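Local structure of lovastatin nonaketide synthase mokA (Monascus pilosus, 6AD3) at residues T96-F105 with E169-Y180. The protein is an iterative type I polyketide synthase that builds the nonaketide of monacolin K (lovastatin), the present chain being its condensation domain. The protein carries 1 engineered substitution. Numbering follows the deposited sequence.
Engineered in segment 169-180: W173 (natural residue Arg).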
ATOM      1  N   THR A  96       0.969 -15.180   7.511  1.00 17.19           N
ATOM      2  CA  THR A  96      -0.248 -15.171   6.728  1.00 18.86           C
ATOM      3  C   THR A  96      -0.904 -13.779   6.736  1.00 17.40           C
ATOM      4  O   THR A  96      -1.557 -13.386   5.759  1.00 17.97           O
ATOM      5  CB  THR A  96      -1.260 -16.209   7.236  1.00 22.44           C
ATOM      6  OG1 THR A  96      -0.619 -17.503   7.338  1.00 22.97           O
ATOM      7  CG2 THR A  96      -2.436 -16.301   6.277  1.00 22.35           C
ATOM      8  N   ILE A  97      -0.649 -13.011   7.788  1.00 15.96           N
ATOM      9  CA  ILE A  97      -1.240 -11.655   7.914  1.00 14.81           C
ATOM     10  C   ILE A  97      -0.672 -10.710   6.862  1.00 14.59           C
ATOM     11  O   ILE A  97      -1.189  -9.615   6.679  1.00 14.58           O
ATOM     12  CB  ILE A  97      -1.020 -11.038   9.342  1.00 16.92           C
ATOM     13  CG1 ILE A  97       0.449 -10.811   9.612  1.00 17.87           C
ATOM     14  CG2 ILE A  97      -1.620 -11.903  10.438  1.00 20.05           C
ATOM     15  CD1 ILE A  97       0.698  -9.970  10.840  1.00 21.01           C
ATOM     16  N   PHE A  98       0.406 -11.109   6.182  1.00 14.44           N
ATOM     17  CA  PHE A  98       1.049 -10.252   5.163  1.00 15.03           C
ATOM     18  C   PHE A  98       0.685 -10.691   3.746  1.00 14.72           C
ATOM     19  O   PHE A  98       1.206 -10.164   2.761  1.00 15.34           O
ATOM     20  CB  PHE A  98       2.564 -10.252   5.322  1.00 16.84           C
ATOM     21  CG  PHE A  98       3.042  -9.729   6.635  1.00 17.23           C
ATOM     22  CD1 PHE A  98       2.639  -8.502   7.104  1.00 20.30           C
ATOM     23  CD2 PHE A  98       3.848 -10.514   7.446  1.00 19.83           C
ATOM     24  CE1 PHE A  98       3.008  -8.058   8.369  1.00 21.23           C
ATOM     25  CE2 PHE A  98       4.219 -10.082   8.707  1.00 23.65           C
ATOM     26  CZ  PHE A  98       3.880  -8.808   9.129  1.00 22.87           C
ATOM     27  N   ASN A  99      -0.315 -11.547   3.632  1.00 13.01           N
ATOM     28  CA  ASN A  99      -0.899 -11.817   2.341  1.00 14.82           C
ATOM     29  C   ASN A  99      -1.589 -10.560   1.783  1.00 12.76           C
ATOM     30  O   ASN A  99      -2.047  -9.695   2.537  1.00 13.97           O
ATOM     31  CB  ASN A  99      -1.957 -12.922   2.434  1.00 13.22           C
ATOM     32  CG  ASN A  99      -1.362 -14.318   2.681  1.00 15.80           C
ATOM     33  OD1 ASN A  99      -0.144 -14.535   2.723  1.00 17.30           O
ATOM     34  ND2 ASN A  99      -2.267 -15.296   2.836  1.00 14.64           N
ATOM     35  N   ASN A 100      -1.665 -10.489   0.454  1.00 13.13           N
ATOM     36  CA  ASN A 100      -2.402  -9.423  -0.231  1.00 13.59           C
ATOM     37  C   ASN A 100      -3.328 -10.033  -1.255  1.00 13.53           C
ATOM     38  O   ASN A 100      -2.927 -10.933  -2.030  1.00 15.23           O
ATOM     39  CB  ASN A 100      -1.432  -8.486  -0.946  1.00 11.42           C
ATOM     40  CG  ASN A 100      -0.372  -7.937  -0.044  1.00 12.61           C
ATOM     41  OD1 ASN A 100      -0.584  -6.915   0.619  1.00 13.19           O
ATOM     42  ND2 ASN A 100       0.753  -8.641   0.062  1.00 13.87           N
ATOM     43  N   THR A 101      -4.578  -9.593  -1.267  1.00 11.90           N
ATOM     44  CA  THR A 101      -5.598 -10.226  -2.082  1.00 11.74           C
ATOM     45  C   THR A 101      -6.581  -9.202  -2.649  1.00 15.44           C
ATOM     46  O   THR A 101      -7.243  -8.499  -1.899  1.00 17.59           O
ATOM     47  CB  THR A 101      -6.372 -11.293  -1.267  1.00 13.88           C
ATOM     48  OG1 THR A 101      -5.473 -12.069  -0.463  1.00 13.68           O
ATOM     49  CG2 THR A 101      -7.165 -12.228  -2.187  1.00 17.40           C
ATOM     50  N   ILE A 102      -6.603  -9.071  -3.975  1.00 14.71           N
ATOM     51  CA  ILE A 102      -7.392  -8.038  -4.658  1.00 14.92           C
ATOM     52  C   ILE A 102      -8.374  -8.735  -5.592  1.00 16.08           C
ATOM     53  O   ILE A 102      -7.948  -9.468  -6.500  1.00 14.41           O
ATOM     54  CB  ILE A 102      -6.500  -7.118  -5.517  1.00 17.90           C
ATOM     55  CG1 ILE A 102      -5.355  -6.566  -4.688  1.00 20.25           C
ATOM     56  CG2 ILE A 102      -7.334  -5.962  -6.094  1.00 17.52           C
ATOM     57  CD1 ILE A 102      -5.783  -5.766  -3.448  1.00 22.65           C
ATOM     58  N   GLY A 103      -9.687  -8.558  -5.329  1.00 15.92           N
ATOM     59  CA  GLY A 103     -10.730  -9.187  -6.151  1.00 14.22           C
ATOM     60  C   GLY A 103     -11.493  -8.150  -6.979  1.00 16.52           C
ATOM     61  O   GLY A 103     -11.850  -7.106  -6.474  1.00 18.84           O
ATOM     62  N   MET A 104     -11.611  -8.378  -8.268  1.00 14.08           N
ATOM     63  CA  MET A 104     -12.363  -7.512  -9.121  1.00 15.31           C
ATOM     64  C   MET A 104     -13.582  -8.251  -9.677  1.00 17.02           C
ATOM     65  O   MET A 104     -13.451  -9.172 -10.504  1.00 16.51           O
ATOM     66  CB  MET A 104     -11.510  -6.977 -10.251  1.00 18.95           C
ATOM     67  CG  MET A 104     -12.225  -5.862 -11.043  1.00 27.15           C
ATOM     68  SD  MET A 104     -12.755  -4.361 -10.110  1.00 37.71           S
ATOM     69  CE  MET A 104     -11.200  -3.486  -9.934  1.00 43.54           C
ATOM     70  N   PHE A 105     -14.747  -7.807  -9.250  1.00 16.99           N
ATOM     71  CA  PHE A 105     -16.022  -8.301  -9.807  1.00 17.48           C
ATOM     72  C   PHE A 105     -16.182  -7.735 -11.199  1.00 18.20           C
ATOM     73  O   PHE A 105     -15.989  -6.533 -11.411  1.00 19.34           O
ATOM     74  CB  PHE A 105     -17.194  -7.857  -8.932  1.00 17.25           C
ATOM     75  CG  PHE A 105     -17.288  -8.577  -7.649  1.00 18.49           C
ATOM     76  CD1 PHE A 105     -17.746  -9.870  -7.605  1.00 17.94           C
ATOM     77  CD2 PHE A 105     -16.889  -7.970  -6.463  1.00 21.44           C
ATOM     78  CE1 PHE A 105     -17.883 -10.535  -6.395  1.00 20.58           C
ATOM     79  CE2 PHE A 105     -16.916  -8.659  -5.276  1.00 22.50           C
ATOM     80  CZ  PHE A 105     -17.508  -9.904  -5.219  1.00 23.26           C
ATOM     81  N   GLU A 169     -17.195 -15.243  -3.204  1.00 18.90           N
ATOM     82  CA  GLU A 169     -16.711 -14.528  -2.041  1.00 19.69           C
ATOM     83  C   GLU A 169     -16.059 -15.490  -1.055  1.00 21.44           C
ATOM     84  O   GLU A 169     -15.002 -15.205  -0.474  1.00 19.11           O
ATOM     85  CB  GLU A 169     -17.835 -13.725  -1.369  1.00 22.75           C
ATOM     86  CG  GLU A 169     -18.228 -12.492  -2.146  1.00 25.67           C
ATOM     87  CD  GLU A 169     -19.308 -11.656  -1.442  1.00 34.63           C
ATOM     88  OE1 GLU A 169     -19.261 -11.556  -0.213  1.00 46.70           O
ATOM     89  OE2 GLU A 169     -20.083 -10.963  -2.122  1.00 33.07           O
ATOM     90  N   GLU A 170     -16.608 -16.679  -0.942  1.00 20.67           N
ATOM     91  CA  GLU A 170     -16.016 -17.679  -0.074  1.00 22.50           C
ATOM     92  C   GLU A 170     -14.609 -18.053  -0.570  1.00 20.59           C
ATOM     93  O   GLU A 170     -13.666 -18.161   0.221  1.00 20.23           O
ATOM     94  CB  GLU A 170     -16.937 -18.911   0.006  1.00 26.55           C
ATOM     95  CG  GLU A 170     -16.369 -20.035   0.824  1.00 34.07           C
ATOM     96  CD  GLU A 170     -17.291 -21.250   0.871  1.00 49.16           C
ATOM     97  OE1 GLU A 170     -16.819 -22.363   0.544  1.00 53.28           O
ATOM     98  OE2 GLU A 170     -18.480 -21.085   1.212  1.00 48.03           O
ATOM     99  N   GLY A 171     -14.477 -18.244  -1.875  1.00 18.59           N
ATOM    100  CA  GLY A 171     -13.185 -18.540  -2.467  1.00 19.22           C
ATOM    101  C   GLY A 171     -12.189 -17.406  -2.192  1.00 18.60           C
ATOM    102  O   GLY A 171     -11.025 -17.646  -1.940  1.00 18.00           O
ATOM    103  N   TYR A 172     -12.648 -16.179  -2.382  1.00 16.03           N
ATOM    104  CA  TYR A 172     -11.827 -14.988  -2.106  1.00 17.27           C
ATOM    105  C   TYR A 172     -11.264 -15.003  -0.689  1.00 17.58           C
ATOM    106  O   TYR A 172     -10.075 -14.859  -0.492  1.00 16.77           O
ATOM    107  CB  TYR A 172     -12.641 -13.718  -2.368  1.00 15.65           C
ATOM    108  CG  TYR A 172     -11.920 -12.452  -1.932  1.00 15.12           C
ATOM    109  CD1 TYR A 172     -11.037 -11.784  -2.797  1.00 15.48           C
ATOM    110  CD2 TYR A 172     -12.045 -11.976  -0.635  1.00 16.27           C
ATOM    111  CE1 TYR A 172     -10.368 -10.632  -2.398  1.00 14.56           C
ATOM    112  CE2 TYR A 172     -11.339 -10.832  -0.224  1.00 15.78           C
ATOM    113  CZ  TYR A 172     -10.484 -10.194  -1.104  1.00 16.49           C
ATOM    114  OH  TYR A 172      -9.815  -9.031  -0.712  1.00 15.80           O
ATOM    115  N   TRP A 173     -12.122 -15.194   0.302  1.00 15.76           N
ATOM    116  CA  TRP A 173     -11.666 -15.201   1.688  1.00 18.26           C
ATOM    117  C   TRP A 173     -10.780 -16.409   2.031  1.00 19.52           C
ATOM    118  O   TRP A 173      -9.891 -16.310   2.889  1.00 20.67           O
ATOM    119  CB  TRP A 173     -12.856 -15.061   2.653  1.00 18.61           C
ATOM    120  CG  TRP A 173     -13.512 -13.715   2.578  1.00 20.22           C
ATOM    121  CD1 TRP A 173     -14.683 -13.404   1.950  1.00 22.33           C
ATOM    122  CD2 TRP A 173     -12.927 -12.463   2.962  1.00 18.41           C
ATOM    123  NE1 TRP A 173     -14.940 -12.053   2.078  1.00 23.73           N
ATOM    124  CE2 TRP A 173     -13.837 -11.450   2.617  1.00 21.04           C
ATOM    125  CE3 TRP A 173     -11.740 -12.110   3.616  1.00 21.87           C
ATOM    126  CZ2 TRP A 173     -13.564 -10.096   2.842  1.00 22.01           C
ATOM    127  CZ3 TRP A 173     -11.471 -10.782   3.854  1.00 21.49           C
ATOM    128  CH2 TRP A 173     -12.361  -9.786   3.446  1.00 20.88           C
ATOM    129  N   GLN A 174     -10.910 -17.510   1.280  1.00 19.26           N
ATOM    130  CA  GLN A 174      -9.927 -18.597   1.383  1.00 20.35           C
ATOM    131  C   GLN A 174      -8.534 -18.177   0.853  1.00 18.39           C
ATOM    132  O   GLN A 174      -7.500 -18.452   1.485  1.00 18.06           O
ATOM    133  CB  GLN A 174     -10.411 -19.857   0.619  1.00 24.04           C
ATOM    134  CG  GLN A 174     -11.560 -20.589   1.297  1.00 32.15           C
ATOM    135  CD  GLN A 174     -12.353 -21.507   0.335  1.00 42.73           C
ATOM    136  OE1 GLN A 174     -13.489 -21.894   0.633  1.00 55.89           O
ATOM    137  NE2 GLN A 174     -11.766 -21.829  -0.818  1.00 45.34           N
ATOM    138  N   LEU A 175      -8.524 -17.383  -0.222  1.00 16.85           N
ATOM    139  CA  LEU A 175      -7.262 -16.891  -0.797  1.00 16.63           C
ATOM    140  C   LEU A 175      -6.579 -15.881   0.136  1.00 16.16           C
ATOM    141  O   LEU A 175      -5.365 -15.887   0.270  1.00 16.15           O
ATOM    142  CB  LEU A 175      -7.492 -16.282  -2.178  1.00 16.33           C
ATOM    143  CG  LEU A 175      -7.874 -17.239  -3.306  1.00 18.71           C
ATOM    144  CD1 LEU A 175      -8.255 -16.460  -4.559  1.00 19.68           C
ATOM    145  CD2 LEU A 175      -6.757 -18.222  -3.637  1.00 22.61           C
ATOM    146  N   VAL A 176      -7.373 -15.191   0.941  1.00 16.75           N
ATOM    147  CA  VAL A 176      -6.848 -14.295   1.945  1.00 16.52           C
ATOM    148  C   VAL A 176      -6.030 -15.051   2.983  1.00 17.15           C
ATOM    149  O   VAL A 176      -5.032 -14.527   3.500  1.00 17.97           O
ATOM    150  CB  VAL A 176      -7.985 -13.434   2.591  1.00 15.63           C
ATOM    151  CG1 VAL A 176      -7.511 -12.714   3.839  1.00 19.80           C
ATOM    152  CG2 VAL A 176      -8.495 -12.442   1.575  1.00 17.41           C
ATOM    153  N   GLN A 177      -6.393 -16.307   3.211  1.00 16.96           N
ATOM    154  CA  GLN A 177      -5.712 -17.171   4.194  1.00 19.57           C
ATOM    155  C   GLN A 177      -4.734 -18.143   3.546  1.00 17.24           C
ATOM    156  O   GLN A 177      -4.247 -19.088   4.191  1.00 18.37           O
ATOM    157  CB  GLN A 177      -6.736 -17.995   4.994  1.00 22.35           C
ATOM    158  CG  GLN A 177      -7.712 -17.193   5.798  1.00 27.04           C
ATOM    159  CD  GLN A 177      -7.049 -16.222   6.750  1.00 28.46           C
ATOM    160  OE1 GLN A 177      -6.053 -16.542   7.397  1.00 31.17           O
ATOM    161  NE2 GLN A 177      -7.633 -15.063   6.887  1.00 31.97           N
ATOM    162  N   THR A 178      -4.353 -17.892   2.311  1.00 17.96           N
ATOM    163  CA  THR A 178      -3.532 -18.866   1.611  1.00 17.76           C
ATOM    164  C   THR A 178      -2.106 -18.930   2.206  1.00 18.33           C
ATOM    165  O   THR A 178      -1.620 -17.977   2.821  1.00 19.24           O
ATOM    166  CB  THR A 178      -3.500 -18.578   0.094  1.00 20.32           C
ATOM    167  OG1 THR A 178      -3.143 -19.796  -0.614  1.00 22.32           O
ATOM    168  CG2 THR A 178      -2.512 -17.534  -0.178  1.00 23.91           C
ATOM    169  N   GLN A 179      -1.510 -20.114   2.146  1.00 17.48           N
ATOM    170  CA  GLN A 179      -0.151 -20.330   2.651  1.00 20.74           C
ATOM    171  C   GLN A 179       0.838 -20.336   1.476  1.00 23.31           C
ATOM    172  O   GLN A 179       0.900 -21.305   0.737  1.00 23.12           O
ATOM    173  CB  GLN A 179      -0.102 -21.691   3.379  1.00 22.84           C
ATOM    174  CG  GLN A 179      -1.127 -21.816   4.503  1.00 24.15           C
ATOM    175  CD  GLN A 179      -0.848 -20.829   5.615  1.00 27.04           C
ATOM    176  OE1 GLN A 179       0.209 -20.870   6.236  1.00 27.14           O
ATOM    177  NE2 GLN A 179      -1.740 -19.871   5.793  1.00 26.96           N
ATOM    178  N   TYR A 180       1.514 -19.219   1.228  1.00 16.57           N
ATOM    179  CA  TYR A 180       2.462 -19.160   0.128  1.00 17.97           C
ATOM    180  C   TYR A 180       3.721 -19.960   0.479  1.00 20.13           C
ATOM    181  O   TYR A 180       4.329 -19.715   1.504  1.00 21.27           O
ATOM    182  CB  TYR A 180       2.834 -17.716  -0.162  1.00 16.94           C
ATOM    183  CG  TYR A 180       1.722 -16.939  -0.787  1.00 14.56           C
ATOM    184  CD1 TYR A 180       1.309 -17.211  -2.048  1.00 16.28           C
ATOM    185  CD2 TYR A 180       1.104 -15.902  -0.106  1.00 16.09           C
ATOM    186  CE1 TYR A 180       0.239 -16.519  -2.633  1.00 18.95           C
ATOM    187  CE2 TYR A 180       0.005 -15.239  -0.639  1.00 17.36           C
ATOM    188  CZ  TYR A 180      -0.403 -15.533  -1.920  1.00 17.83           C
ATOM    189  OH  TYR A 180      -1.480 -14.898  -2.479  1.00 16.37           O
TER
HETATM  190  O   HOH W   1      -4.211 -12.948   5.538  1.00 25.31           O
HETATM  191  O   HOH W   2       1.387 -17.074   3.222  1.00 19.73           O
HETATM  192  O   HOH W   3      -3.338 -13.926  -0.563  1.00 15.12           O
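The amide of N99 reaches the chain at V176-T178 and gives both its hydrogens to carbonyls there: ND2 donates to V176 O at 2.9 Å and to T178 O at 2.8 Å. The T178 bond lies in the amide plane and is the straighter of the two, whereas for V176 the donor sits above the carbonyl plane. With both bonds made, the amide cannot easily rotate, and its OD1 is left facing the edge of the Y180 ring, 3.4 Å from Y180 CD2; the amide and ring planes stand 75° apart. A water on N99 OD1 continues to Y180 N.

Further along, T101 packs against the helix, its CG2 3.6 Å from Y172 CE1 and its OG1 beside V176; a water 2.8 Å from T101 OG1 links that hydroxyl to L175 O and Y180 OH. With CG anti to the backbone N (chi1 173°), the Y172 ring reaches across to the strand, its CE1 beside G103 N, where G103 has no side chain in the way, and Y172 OH donates to T101 O as well as pairing with T460. Helix 169-176 and strand 100-105 run nearly antiparallel (160°), their axes 8.5 Å apart at closest approach. They belong to helix 165-176 and strand 100-107, a helix packed on the mixed sheet of one of the two chloramphenicol-acetyltransferase-like lobes of a condensation domain, with L175 turned onto V203 of the neighbouring strand.

The Q177 and Q179 end, by contrast, is looser and more open to solvent. Exposed Q179 curls back, and its NE2 bonds T96 OG1 at 3.0 Å and also Q177 O; the same hydroxyl is also bonded to D94. Beside it, one water bridges T96 O and V176 O.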